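Local coordinates for protein glycosyl hydrolase (Streptomyces cattleya, PDB 7LR7) that probably hydrolyses glycosidic linkages during N-glycan breakdown, as a GH5 subfamily 18 glycosidase that binds N-acetylglucosamine, at residues A[244-249]-A[290-295]. Sequence-based numbering, arbitrary orientation.
Sequences QHAAYL and DAVLDC
The methyl group of Ala291 sits over one face of the Gln244 side-chain amide, its CB 3.6 Å from both OE1 and NE2 of Gln244. A bend in the glutamine chain (chi2 -81°) brings the amide over to Ala291, although the CB of Gln244 does not itself point at the other helix. The same group reaches past the methyl through a water, which donates to Gln244 OE1 at 2.9 Å and to the backbone O of Ala291 at 2.6 Å. This bridge supplies the polar link between the two segments. The water is a close donor to the Ala291 carbonyl, which takes only a weak bond from Asp294 N within its own segment.

Deeper in, Ala247 is the small residue that lets the backbones close to 4.1 Å between its CA and that of Val292. Ala247 CB lies 3.5 Å from Ala291 O and 3.8 Å from Cys295 SG. The type I turn from Val292 to Cys295 swings the thiol back onto this methyl. Val292 places CG2 anti to its backbone N, alongside the Ala246–Ala247 peptide, 3.9 Å from Ala247 N.

In what is evidently a (β/α)8 barrel, helices 240-254 and 281-292 are successive outer helices, following strands 221-225 and 264-269. Tyr248 and Gln244 also meet helix 381-392, while the turn that begins at Val292 leads toward strand 298-304.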
loop_
_atom_site.group_PDB
_atom_site.type_symbol
_atom_site.label_atom_id
_atom_site.label_comp_id
_atom_site.label_asym_id
_atom_site.label_seq_id
_atom_site.Cartn_x
_atom_site.Cartn_y
_atom_site.Cartn_z
ATOM N N GLN A 244 2.596 -20.797 -31.015
ATOM C CA GLN A 244 3.842 -20.157 -31.414
ATOM C C GLN A 244 4.030 -18.792 -30.789
ATOM O O GLN A 244 4.998 -18.110 -31.135
ATOM C CB GLN A 244 3.912 -20.001 -32.938
ATOM C CG GLN A 244 3.940 -21.304 -33.705
ATOM C CD GLN A 244 5.311 -21.947 -33.755
ATOM O OE1 GLN A 244 6.347 -21.282 -33.614
ATOM N NE2 GLN A 244 5.325 -23.253 -33.953
ATOM N N HIS A 245 3.128 -18.366 -29.895
ATOM C CA HIS A 245 3.161 -16.975 -29.463
ATOM C C HIS A 245 4.459 -16.649 -28.744
ATOM O O HIS A 245 5.011 -15.554 -28.920
ATOM C CB HIS A 245 1.971 -16.644 -28.572
ATOM C CG HIS A 245 1.896 -15.193 -28.215
ATOM N ND1 HIS A 245 2.671 -14.638 -27.223
ATOM C CD2 HIS A 245 1.159 -14.180 -28.732
ATOM C CE1 HIS A 245 2.423 -13.342 -27.145
ATOM N NE2 HIS A 245 1.507 -13.037 -28.047
ATOM N N ALA A 246 4.962 -17.579 -27.927
ATOM C CA ALA A 246 6.235 -17.332 -27.254
ATOM C C ALA A 246 7.379 -17.241 -28.259
ATOM O O ALA A 246 8.195 -16.315 -28.198
ATOM C CB ALA A 246 6.506 -18.424 -26.224
ATOM N N ALA A 247 7.445 -18.179 -29.205
ATOM C CA ALA A 247 8.479 -18.112 -30.231
ATOM C C ALA A 247 8.415 -16.790 -30.984
ATOM O O ALA A 247 9.453 -16.186 -31.287
ATOM C CB ALA A 247 8.338 -19.293 -31.198
ATOM N N TYR A 248 7.201 -16.295 -31.250
ATOM C CA TYR A 248 7.066 -15.059 -32.014
ATOM C C TYR A 248 7.632 -13.877 -31.240
ATOM O O TYR A 248 8.406 -13.078 -31.782
ATOM C CB TYR A 248 5.601 -14.819 -32.371
ATOM C CG TYR A 248 5.300 -13.414 -32.848
ATOM C CD1 TYR A 248 5.767 -12.951 -34.083
ATOM C CD2 TYR A 248 4.551 -12.550 -32.061
ATOM C CE1 TYR A 248 5.474 -11.668 -34.520
ATOM C CE2 TYR A 248 4.264 -11.269 -32.483
ATOM C CZ TYR A 248 4.726 -10.831 -33.702
ATOM O OH TYR A 248 4.416 -9.565 -34.096
ATOM N N LEU A 249 7.270 -13.765 -29.960
ATOM C CA LEU A 249 7.822 -12.712 -29.111
ATOM C C LEU A 249 9.338 -12.770 -29.061
ATOM O O LEU A 249 10.005 -11.726 -29.068
ATOM C CB LEU A 249 7.260 -12.820 -27.699
ATOM C CG LEU A 249 6.024 -11.980 -27.423
ATOM C CD1 LEU A 249 5.569 -12.196 -25.985
ATOM C CD2 LEU A 249 6.327 -10.511 -27.703
ATOM N N ASP A 290 8.529 -26.575 -27.169
ATOM C CA ASP A 290 9.142 -27.036 -28.414
ATOM C C ASP A 290 9.287 -25.893 -29.417
ATOM O O ASP A 290 10.353 -25.715 -30.017
ATOM C CB ASP A 290 8.331 -28.185 -29.028
ATOM C CG ASP A 290 8.612 -29.533 -28.361
ATOM O OD1 ASP A 290 9.641 -29.647 -27.664
ATOM O OD2 ASP A 290 7.805 -30.481 -28.537
ATOM N N ALA A 291 8.237 -25.080 -29.575
ATOM C CA ALA A 291 8.252 -24.021 -30.579
ATOM C C ALA A 291 9.274 -22.934 -30.244
ATOM O O ALA A 291 9.973 -22.435 -31.137
ATOM C CB ALA A 291 6.856 -23.410 -30.715
ATOM N N VAL A 292 9.356 -22.522 -28.977
ATOM C CA VAL A 292 10.261 -21.425 -28.656
ATOM C C VAL A 292 11.703 -21.901 -28.674
ATOM O O VAL A 292 12.604 -21.153 -29.063
ATOM C CB VAL A 292 9.887 -20.779 -27.310
ATOM C CG1 VAL A 292 10.296 -21.654 -26.136
ATOM C CG2 VAL A 292 10.535 -19.395 -27.204
ATOM N N LEU A 293 11.950 -23.147 -28.288
ATOM C CA LEU A 293 13.295 -23.702 -28.294
ATOM C C LEU A 293 13.786 -24.056 -29.690
ATOM O O LEU A 293 14.936 -24.492 -29.834
ATOM C CB LEU A 293 13.348 -24.938 -27.395
ATOM C CG LEU A 293 13.179 -24.591 -25.913
ATOM C CD1 LEU A 293 13.387 -25.824 -25.060
ATOM C CD2 LEU A 293 14.155 -23.478 -25.514
ATOM N N ASP A 294 12.947 -23.905 -30.713
ATOM C CA ASP A 294 13.435 -23.889 -32.083
ATOM C C ASP A 294 13.952 -22.512 -32.488
ATOM O O ASP A 294 14.223 -22.282 -33.674
ATOM C CB ASP A 294 12.338 -24.361 -33.047
ATOM C CG ASP A 294 12.884 -24.694 -34.433
ATOM O OD1 ASP A 294 13.931 -25.376 -34.521
ATOM O OD2 ASP A 294 12.290 -24.258 -35.440
ATOM N N CYS A 295 14.082 -21.590 -31.523
ATOM C CA CYS A 295 14.649 -20.267 -31.736
ATOM C C CYS A 295 16.050 -20.204 -31.162
ATOM O O CYS A 295 16.241 -20.533 -29.984
ATOM C CB CYS A 295 13.789 -19.194 -31.083
ATOM S SG CYS A 295 12.071 -19.164 -31.638
HETATM O O HOH W 1 9.061 -22.209 -33.564
#